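Local coordinates for SWD1-like protein (Myceliophthora thermophila, PDB 6E29), which probably serves, through its WD-repeat beta-propeller domain, as a protein-binding subunit of the COMPASS histone H3 lysine methyltransferase complex, at residues B[102-114]-B[126-140]. Sequence-based numbering, arbitrary orientation.
Sequences YREVRFRAPVYGA and AALFEDQPMLVDITE
Arg103 reaches across to the chain that follows strand 134-137 and ties down two successive carbonyls at the edge of its guanidinium. NE gives a bent bond to Ile138 O (2.8 Å), while NH2 points almost straight at Thr139 O (2.9 Å, 173°), meeting it from above the carbonyl plane. A bend at chi2 (-78°) turns the guanidinium along this backbone, and NH1 is left to hold Tyr102 O. With an alanine in place of Arg103, the carbonyls of Ile138 and Thr139 would probably lose these donors, and the turn before Glu140 would be freer to shift. Next along the strand the contact is apolar: Val105 CG2 rests on Ile138 CG2 (3.6 Å), and the Phe107 ring packs among Val136, Met134 and Leu128, with Val136 CG2 at its edge by CZ, Met134 CG near CE2 and Leu128 CD1 3.9 Å from CD2. At the far end Arg108 NH2 forms a salt bridge with Asp131 OD1 (2.9 Å), which also accepts from Gln132 N. Phe129 CB sits over the rim of one face of the Tyr112 ring, and a water links the Tyr112 hydroxyl to Glu130 N. Ala127 N to Gly113 O (3.0 Å) is a rung between antiparallel strands 111-117 and 123-128, continued just past their ends by Phe129 N to Pro110 O (2.8 Å); Tyr112 and Gly113 both face Ala127 in a classic beta bulge. Farther out, Arg145 makes a cation-pi contact with Phe107, and Asp137 OD1 shapes the segment bearing the gripped carbonyls through an Asx turn to Thr139 N. The outermost strand of one four-stranded blade, 100-106, thus packs on the next blade, whose first strand it leads into, as in a seven-bladed WD40 beta-propeller.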
ATOM      1  N   TYR B 102       0.374  -6.794 -20.610  1.00 49.21           N
ATOM      2  CA  TYR B 102      -0.707  -6.093 -21.299  1.00 50.40           C
ATOM      3  C   TYR B 102      -0.434  -4.599 -21.445  1.00 60.72           C
ATOM      4  O   TYR B 102      -0.759  -4.012 -22.488  1.00 52.39           O
ATOM      5  CB  TYR B 102      -2.003  -6.353 -20.543  1.00 51.81           C
ATOM      6  CG  TYR B 102      -3.230  -5.659 -21.022  1.00 51.06           C
ATOM      7  CD1 TYR B 102      -3.715  -5.845 -22.317  1.00 60.08           C
ATOM      8  CD2 TYR B 102      -3.919  -4.805 -20.170  1.00 50.98           C
ATOM      9  CE1 TYR B 102      -4.859  -5.212 -22.742  1.00 59.06           C
ATOM     10  CE2 TYR B 102      -5.054  -4.162 -20.584  1.00 54.33           C
ATOM     11  CZ  TYR B 102      -5.526  -4.369 -21.873  1.00 52.14           C
ATOM     12  OH  TYR B 102      -6.673  -3.705 -22.275  1.00 68.31           O
ATOM     13  N   ARG B 103       0.152  -3.975 -20.415  1.00 49.05           N
ATOM     14  CA  ARG B 103       0.594  -2.577 -20.444  1.00 54.32           C
ATOM     15  C   ARG B 103       1.874  -2.443 -19.632  1.00 46.47           C
ATOM     16  O   ARG B 103       2.114  -3.206 -18.689  1.00 49.76           O
ATOM     17  CB  ARG B 103      -0.424  -1.590 -19.849  1.00 46.31           C
ATOM     18  CG  ARG B 103      -1.771  -1.527 -20.549  1.00 53.95           C
ATOM     19  CD  ARG B 103      -1.692  -0.710 -21.807  1.00 60.57           C
ATOM     20  NE  ARG B 103      -2.950  -0.682 -22.549  1.00 55.68           N
ATOM     21  CZ  ARG B 103      -3.277  -1.560 -23.509  1.00 74.92           C
ATOM     22  NH1 ARG B 103      -2.452  -2.562 -23.817  1.00 61.59           N
ATOM     23  NH2 ARG B 103      -4.433  -1.457 -24.164  1.00 58.34           N
ATOM     24  N   GLU B 104       2.673  -1.435 -19.966  1.00 55.21           N
ATOM     25  CA  GLU B 104       3.948  -1.230 -19.287  1.00 46.89           C
ATOM     26  C   GLU B 104       4.318   0.250 -19.266  1.00 56.04           C
ATOM     27  O   GLU B 104       4.358   0.891 -20.319  1.00 47.93           O
ATOM     28  CB  GLU B 104       5.024  -2.022 -20.017  1.00 47.92           C
ATOM     29  CG  GLU B 104       6.362  -1.964 -19.360  1.00 48.73           C
ATOM     30  CD  GLU B 104       7.342  -2.921 -20.032  1.00 61.96           C
ATOM     31  OE1 GLU B 104       8.470  -3.060 -19.519  1.00 76.91           O
ATOM     32  OE2 GLU B 104       6.991  -3.520 -21.076  1.00 78.84           O
ATOM     33  N   VAL B 105       4.650   0.778 -18.086  1.00 43.52           N
ATOM     34  CA  VAL B 105       4.931   2.202 -17.904  1.00 53.90           C
ATOM     35  C   VAL B 105       6.237   2.347 -17.129  1.00 47.75           C
ATOM     36  O   VAL B 105       6.379   1.783 -16.035  1.00 51.14           O
ATOM     37  CB  VAL B 105       3.779   2.913 -17.169  1.00 47.90           C
ATOM     38  CG1 VAL B 105       4.051   4.450 -17.053  1.00 41.62           C
ATOM     39  CG2 VAL B 105       2.438   2.623 -17.857  1.00 42.17           C
ATOM     40  N   ARG B 106       7.194   3.086 -17.705  1.00 44.32           N
ATOM     41  CA  ARG B 106       8.500   3.320 -17.092  1.00 46.80           C
ATOM     42  C   ARG B 106       8.615   4.755 -16.582  1.00 56.91           C
ATOM     43  O   ARG B 106       8.358   5.711 -17.325  1.00 50.94           O
ATOM     44  CB  ARG B 106       9.627   3.009 -18.083  1.00 47.04           C
ATOM     45  CG  ARG B 106       9.440   1.632 -18.720  1.00 53.73           C
ATOM     46  CD  ARG B 106      10.537   1.317 -19.732  1.00 76.55           C
ATOM     47  NE  ARG B 106       9.979   1.099 -21.072  1.00 81.26           N
ATOM     48  CZ  ARG B 106       9.400  -0.033 -21.455  1.00 81.75           C
ATOM     49  NH1 ARG B 106       9.325  -1.030 -20.600  1.00 70.72           N
ATOM     50  NH2 ARG B 106       8.913  -0.172 -22.692  1.00 75.02           N
ATOM     51  N   PHE B 107       9.025   4.903 -15.330  1.00 41.62           N
ATOM     52  CA  PHE B 107       9.171   6.216 -14.716  1.00 44.40           C
ATOM     53  C   PHE B 107      10.652   6.583 -14.651  1.00 47.93           C
ATOM     54  O   PHE B 107      11.504   5.902 -15.215  1.00 46.02           O
ATOM     55  CB  PHE B 107       8.512   6.239 -13.332  1.00 46.89           C
ATOM     56  CG  PHE B 107       7.020   6.050 -13.369  1.00 47.49           C
ATOM     57  CD1 PHE B 107       6.464   4.787 -13.198  1.00 59.30           C
ATOM     58  CD2 PHE B 107       6.173   7.129 -13.622  1.00 42.01           C
ATOM     59  CE1 PHE B 107       5.087   4.593 -13.260  1.00 50.34           C
ATOM     60  CE2 PHE B 107       4.790   6.949 -13.681  1.00 46.15           C
ATOM     61  CZ  PHE B 107       4.245   5.660 -13.492  1.00 41.31           C
ATOM     62  N   ARG B 108      10.983   7.653 -13.934  1.00 43.94           N
ATOM     63  CA  ARG B 108      12.372   8.090 -13.814  1.00 63.44           C
ATOM     64  C   ARG B 108      12.924   7.869 -12.406  1.00 57.27           C
ATOM     65  O   ARG B 108      13.932   8.481 -12.031  1.00 49.07           O
ATOM     66  CB  ARG B 108      12.506   9.559 -14.221  1.00 63.69           C
ATOM     67  CG  ARG B 108      11.515  10.034 -15.290  1.00 58.24           C
ATOM     68  CD  ARG B 108      11.618  11.563 -15.498  1.00 80.72           C
ATOM     69  NE  ARG B 108      11.522  12.292 -14.219  1.00 86.44           N
ATOM     70  CZ  ARG B 108      10.558  13.162 -13.890  1.00 79.79           C
ATOM     71  NH1 ARG B 108       9.585  13.458 -14.747  1.00 77.28           N
ATOM     72  NH2 ARG B 108      10.571  13.759 -12.699  1.00 60.49           N
ATOM     73  N   ALA B 109      12.314   6.968 -11.644  1.00 44.05           N
ATOM     74  CA  ALA B 109      12.568   6.836 -10.219  1.00 46.06           C
ATOM     75  C   ALA B 109      11.958   5.531  -9.735  1.00 39.26           C
ATOM     76  O   ALA B 109      10.989   5.027 -10.330  1.00 39.52           O
ATOM     77  CB  ALA B 109      11.984   8.025  -9.436  1.00 46.63           C
ATOM     78  N   PRO B 110      12.497   4.955  -8.663  1.00 56.93           N
ATOM     79  CA  PRO B 110      11.870   3.776  -8.047  1.00 37.65           C
ATOM     80  C   PRO B 110      10.419   4.047  -7.667  1.00 42.45           C
ATOM     81  O   PRO B 110      10.050   5.152  -7.255  1.00 36.07           O
ATOM     82  CB  PRO B 110      12.720   3.531  -6.790  1.00 39.06           C
ATOM     83  CG  PRO B 110      14.077   4.161  -7.128  1.00 40.74           C
ATOM     84  CD  PRO B 110      13.761   5.348  -8.003  1.00 53.37           C
ATOM     85  N   VAL B 111       9.598   3.005  -7.754  1.00 35.15           N
ATOM     86  CA  VAL B 111       8.174   3.119  -7.456  1.00 33.78           C
ATOM     87  C   VAL B 111       7.961   2.632  -6.027  1.00 39.80           C
ATOM     88  O   VAL B 111       8.257   1.472  -5.715  1.00 31.12           O
ATOM     89  CB  VAL B 111       7.321   2.332  -8.471  1.00 35.42           C
ATOM     90  CG1 VAL B 111       5.820   2.608  -8.279  1.00 30.20           C
ATOM     91  CG2 VAL B 111       7.746   2.646  -9.958  1.00 33.69           C
ATOM     92  N   TYR B 112       7.525   3.531  -5.130  1.00 28.39           N
ATOM     93  CA  TYR B 112       7.116   3.084  -3.794  1.00 31.43           C
ATOM     94  C   TYR B 112       5.954   2.086  -3.887  1.00 37.62           C
ATOM     95  O   TYR B 112       5.883   1.108  -3.143  1.00 29.07           O
ATOM     96  CB  TYR B 112       6.662   4.274  -2.952  1.00 22.89           C
ATOM     97  CG  TYR B 112       7.716   5.205  -2.379  1.00 26.49           C
ATOM     98  CD1 TYR B 112       8.704   4.736  -1.498  1.00 32.35           C
ATOM     99  CD2 TYR B 112       7.632   6.592  -2.624  1.00 27.63           C
ATOM    100  CE1 TYR B 112       9.612   5.609  -0.920  1.00 37.42           C
ATOM    101  CE2 TYR B 112       8.542   7.465  -2.067  1.00 34.58           C
ATOM    102  CZ  TYR B 112       9.514   6.972  -1.201  1.00 31.09           C
ATOM    103  OH  TYR B 112      10.427   7.822  -0.647  1.00 35.02           O
ATOM    104  N   GLY B 113       4.997   2.358  -4.758  1.00 26.32           N
ATOM    105  CA  GLY B 113       3.875   1.475  -4.935  1.00 33.99           C
ATOM    106  C   GLY B 113       2.922   2.049  -5.956  1.00 29.80           C
ATOM    107  O   GLY B 113       2.867   3.270  -6.210  1.00 28.96           O
ATOM    108  N   ALA B 114       2.195   1.169  -6.612  1.00 25.55           N
ATOM    109  CA  ALA B 114       1.200   1.582  -7.604  1.00 32.96           C
ATOM    110  C   ALA B 114      -0.102   0.823  -7.362  1.00 24.62           C
ATOM    111  O   ALA B 114      -0.082  -0.379  -7.072  1.00 28.34           O
ATOM    112  CB  ALA B 114       1.693   1.357  -9.063  1.00 32.82           C
ATOM    113  N   ALA B 126       0.567   6.078  -8.767  1.00 27.36           N
ATOM    114  CA  ALA B 126       1.835   5.602  -8.207  1.00 26.37           C
ATOM    115  C   ALA B 126       2.519   6.682  -7.368  1.00 41.40           C
ATOM    116  O   ALA B 126       2.398   7.877  -7.638  1.00 29.11           O
ATOM    117  CB  ALA B 126       2.755   5.127  -9.328  1.00 28.16           C
ATOM    118  N   ALA B 127       3.222   6.255  -6.336  1.00 25.31           N
ATOM    119  CA  ALA B 127       4.097   7.150  -5.580  1.00 31.01           C
ATOM    120  C   ALA B 127       5.544   6.787  -5.921  1.00 36.44           C
ATOM    121  O   ALA B 127       5.888   5.604  -6.009  1.00 30.24           O
ATOM    122  CB  ALA B 127       3.814   7.039  -4.070  1.00 23.21           C
ATOM    123  N   LEU B 128       6.388   7.793  -6.137  1.00 26.68           N
ATOM    124  CA  LEU B 128       7.745   7.604  -6.639  1.00 28.29           C
ATOM    125  C   LEU B 128       8.777   8.125  -5.649  1.00 38.84           C
ATOM    126  O   LEU B 128       8.575   9.177  -5.024  1.00 34.79           O
ATOM    127  CB  LEU B 128       7.915   8.338  -7.944  1.00 32.65           C
ATOM    128  CG  LEU B 128       6.968   7.825  -9.007  1.00 35.00           C
ATOM    129  CD1 LEU B 128       7.137   8.708 -10.215  1.00 49.92           C
ATOM    130  CD2 LEU B 128       7.355   6.349  -9.311  1.00 42.08           C
ATOM    131  N   PHE B 129       9.890   7.392  -5.523  1.00 35.76           N
ATOM    132  CA  PHE B 129      10.969   7.813  -4.648  1.00 35.39           C
ATOM    133  C   PHE B 129      11.543   9.161  -5.127  1.00 51.56           C
ATOM    134  O   PHE B 129      12.005   9.300  -6.269  1.00 38.24           O
ATOM    135  CB  PHE B 129      12.041   6.723  -4.588  1.00 43.60           C
ATOM    136  CG  PHE B 129      13.225   7.070  -3.718  1.00 42.44           C
ATOM    137  CD1 PHE B 129      13.078   7.209  -2.341  1.00 49.19           C
ATOM    138  CD2 PHE B 129      14.474   7.242  -4.273  1.00 45.40           C
ATOM    139  CE1 PHE B 129      14.168   7.536  -1.539  1.00 51.66           C
ATOM    140  CE2 PHE B 129      15.581   7.567  -3.476  1.00 57.42           C
ATOM    141  CZ  PHE B 129      15.421   7.726  -2.110  1.00 47.78           C
ATOM    142  N   GLU B 130      11.491  10.163  -4.255  1.00 39.67           N
ATOM    143  CA  GLU B 130      12.072  11.472  -4.545  1.00 47.58           C
ATOM    144  C   GLU B 130      11.566  12.028  -5.875  1.00 42.07           C
ATOM    145  O   GLU B 130      12.297  12.723  -6.582  1.00 41.35           O
ATOM    146  CB  GLU B 130      13.606  11.410  -4.541  1.00 46.97           C
ATOM    147  CG  GLU B 130      14.192  10.986  -3.194  1.00 49.75           C
ATOM    148  CD  GLU B 130      15.725  11.049  -3.110  1.00 72.08           C
ATOM    149  OE1 GLU B 130      16.429  11.030  -4.163  1.00 63.53           O
ATOM    150  OE2 GLU B 130      16.212  11.137  -1.952  1.00 52.41           O
ATOM    151  N   ASP B 131      10.324  11.708  -6.233  1.00 38.78           N
ATOM    152  CA  ASP B 131       9.721  12.228  -7.452  1.00 46.42           C
ATOM    153  C   ASP B 131       8.230  12.462  -7.227  1.00 37.21           C
ATOM    154  O   ASP B 131       7.663  12.051  -6.212  1.00 30.86           O
ATOM    155  CB  ASP B 131       9.967  11.307  -8.633  1.00 41.27           C
ATOM    156  CG  ASP B 131      10.267  12.073  -9.888  1.00 70.87           C
ATOM    157  OD1 ASP B 131       9.712  13.219 -10.031  1.00 48.67           O
ATOM    158  OD2 ASP B 131      11.084  11.535 -10.687  1.00 54.16           O
ATOM    159  N   GLN B 132       7.602  13.149  -8.191  1.00 40.86           N
ATOM    160  CA  GLN B 132       6.204  13.528  -8.057  1.00 36.93           C
ATOM    161  C   GLN B 132       5.286  12.320  -8.233  1.00 37.29           C
ATOM    162  O   GLN B 132       5.517  11.497  -9.126  1.00 32.13           O
ATOM    163  CB  GLN B 132       5.847  14.583  -9.112  1.00 37.54           C
ATOM    164  CG  GLN B 132       6.781  15.780  -9.114  1.00 56.72           C
ATOM    165  CD  GLN B 132       7.013  16.348 -10.517  1.00 72.58           C
ATOM    166  OE1 GLN B 132       6.583  17.464 -10.809  1.00 76.13           O
ATOM    167  NE2 GLN B 132       7.703  15.582 -11.387  1.00 66.40           N
ATOM    168  N   PRO B 133       4.194  12.236  -7.472  1.00 28.96           N
ATOM    169  CA  PRO B 133       3.252  11.115  -7.646  1.00 28.63           C
ATOM    170  C   PRO B 133       2.491  11.268  -8.946  1.00 30.52           C
ATOM    171  O   PRO B 133       2.330  12.372  -9.442  1.00 31.65           O
ATOM    172  CB  PRO B 133       2.305  11.252  -6.452  1.00 36.41           C
ATOM    173  CG  PRO B 133       2.315  12.732  -6.139  1.00 34.12           C
ATOM    174  CD  PRO B 133       3.744  13.166  -6.431  1.00 29.93           C
ATOM    175  N   MET B 134       2.040  10.143  -9.508  1.00 30.37           N
ATOM    176  CA  MET B 134       1.487  10.172 -10.863  1.00 45.33           C
ATOM    177  C   MET B 134       0.176   9.397 -10.964  1.00 34.85           C
ATOM    178  O   MET B 134       0.010   8.347 -10.344  1.00 33.53           O
ATOM    179  CB  MET B 134       2.480   9.583 -11.895  1.00 39.27           C
ATOM    180  CG  MET B 134       3.837  10.250 -11.952  1.00 40.49           C
ATOM    181  SD  MET B 134       3.764  11.917 -12.640  1.00 50.16           S
ATOM    182  CE  MET B 134       3.231  11.550 -14.282  1.00 41.58           C
ATOM    183  N   LEU B 135      -0.758   9.946 -11.739  1.00 32.05           N
ATOM    184  CA  LEU B 135      -1.955   9.249 -12.183  1.00 38.89           C
ATOM    185  C   LEU B 135      -1.769   8.913 -13.663  1.00 35.14           C
ATOM    186  O   LEU B 135      -1.565   9.811 -14.495  1.00 37.23           O
ATOM    187  CB  LEU B 135      -3.190  10.118 -11.953  1.00 34.30           C
ATOM    188  CG  LEU B 135      -4.542   9.444 -12.157  1.00 43.27           C
ATOM    189  CD1 LEU B 135      -4.589   8.259 -11.280  1.00 55.27           C
ATOM    190  CD2 LEU B 135      -5.684  10.382 -11.774  1.00 54.82           C
ATOM    191  N   VAL B 136      -1.807   7.634 -14.009  1.00 35.74           N
ATOM    192  CA  VAL B 136      -1.517   7.232 -15.388  1.00 39.76           C
ATOM    193  C   VAL B 136      -2.737   6.557 -15.998  1.00 43.76           C
ATOM    194  O   VAL B 136      -3.301   5.634 -15.408  1.00 37.35           O
ATOM    195  CB  VAL B 136      -0.285   6.305 -15.474  1.00 49.96           C
ATOM    196  CG1 VAL B 136      -0.024   5.914 -16.941  1.00 49.70           C
ATOM    197  CG2 VAL B 136       0.951   6.985 -14.884  1.00 39.81           C
ATOM    198  N   ASP B 137      -3.117   6.984 -17.199  1.00 43.81           N
ATOM    199  CA  ASP B 137      -4.145   6.288 -17.971  1.00 42.58           C
ATOM    200  C   ASP B 137      -3.479   5.292 -18.910  1.00 52.25           C
ATOM    201  O   ASP B 137      -2.740   5.696 -19.825  1.00 48.58           O
ATOM    202  CB  ASP B 137      -4.980   7.322 -18.734  1.00 44.58           C
ATOM    203  CG  ASP B 137      -5.958   6.712 -19.732  1.00 53.96           C
ATOM    204  OD1 ASP B 137      -6.110   5.475 -19.835  1.00 50.65           O
ATOM    205  OD2 ASP B 137      -6.593   7.525 -20.462  1.00 59.64           O
ATOM    206  N   ILE B 138      -3.785   3.994 -18.733  1.00 43.97           N
ATOM    207  CA  ILE B 138      -3.192   2.991 -19.602  1.00 45.40           C
ATOM    208  C   ILE B 138      -4.260   2.311 -20.455  1.00 59.43           C
ATOM    209  O   ILE B 138      -4.098   1.148 -20.842  1.00 59.11           O
ATOM    210  CB  ILE B 138      -2.386   1.977 -18.776  1.00 45.92           C
ATOM    211  CG1 ILE B 138      -3.289   1.317 -17.728  1.00 41.59           C
ATOM    212  CG2 ILE B 138      -1.187   2.682 -18.117  1.00 43.07           C
ATOM    213  CD1 ILE B 138      -2.572   0.356 -16.801  1.00 46.53           C
ATOM    214  N   THR B 139      -5.353   3.023 -20.771  1.00 48.54           N
ATOM    215  CA  THR B 139      -6.375   2.430 -21.639  1.00 50.92           C
ATOM    216  C   THR B 139      -5.748   1.921 -22.930  1.00 55.60           C
ATOM    217  O   THR B 139      -6.100   0.840 -23.434  1.00 64.27           O
ATOM    218  CB  THR B 139      -7.467   3.445 -22.001  1.00 52.33           C
ATOM    219  OG1 THR B 139      -8.045   4.039 -20.831  1.00 54.17           O
ATOM    220  CG2 THR B 139      -8.582   2.768 -22.900  1.00 60.66           C
ATOM    221  N   GLU B 140      -4.842   2.701 -23.495  1.00 54.61           N
ATOM    222  CA  GLU B 140      -4.183   2.346 -24.727  1.00 65.10           C
ATOM    223  C   GLU B 140      -2.730   2.019 -24.454  1.00 63.85           C
ATOM    224  O   GLU B 140      -2.166   2.439 -23.438  1.00 56.53           O
ATOM    225  CB  GLU B 140      -4.256   3.511 -25.723  1.00 70.67           C
ATOM    226  CG  GLU B 140      -5.611   4.181 -25.813  1.00 67.53           C
ATOM    227  CD  GLU B 140      -6.538   3.474 -26.766  1.00 75.03           C
ATOM    228  OE1 GLU B 140      -7.676   3.139 -26.360  1.00 86.17           O
ATOM    229  OE2 GLU B 140      -6.122   3.260 -27.928  1.00 80.62           O
TER
HETATM  230  O   HOH W   1      10.606  10.264  -1.699  1.00 33.87           O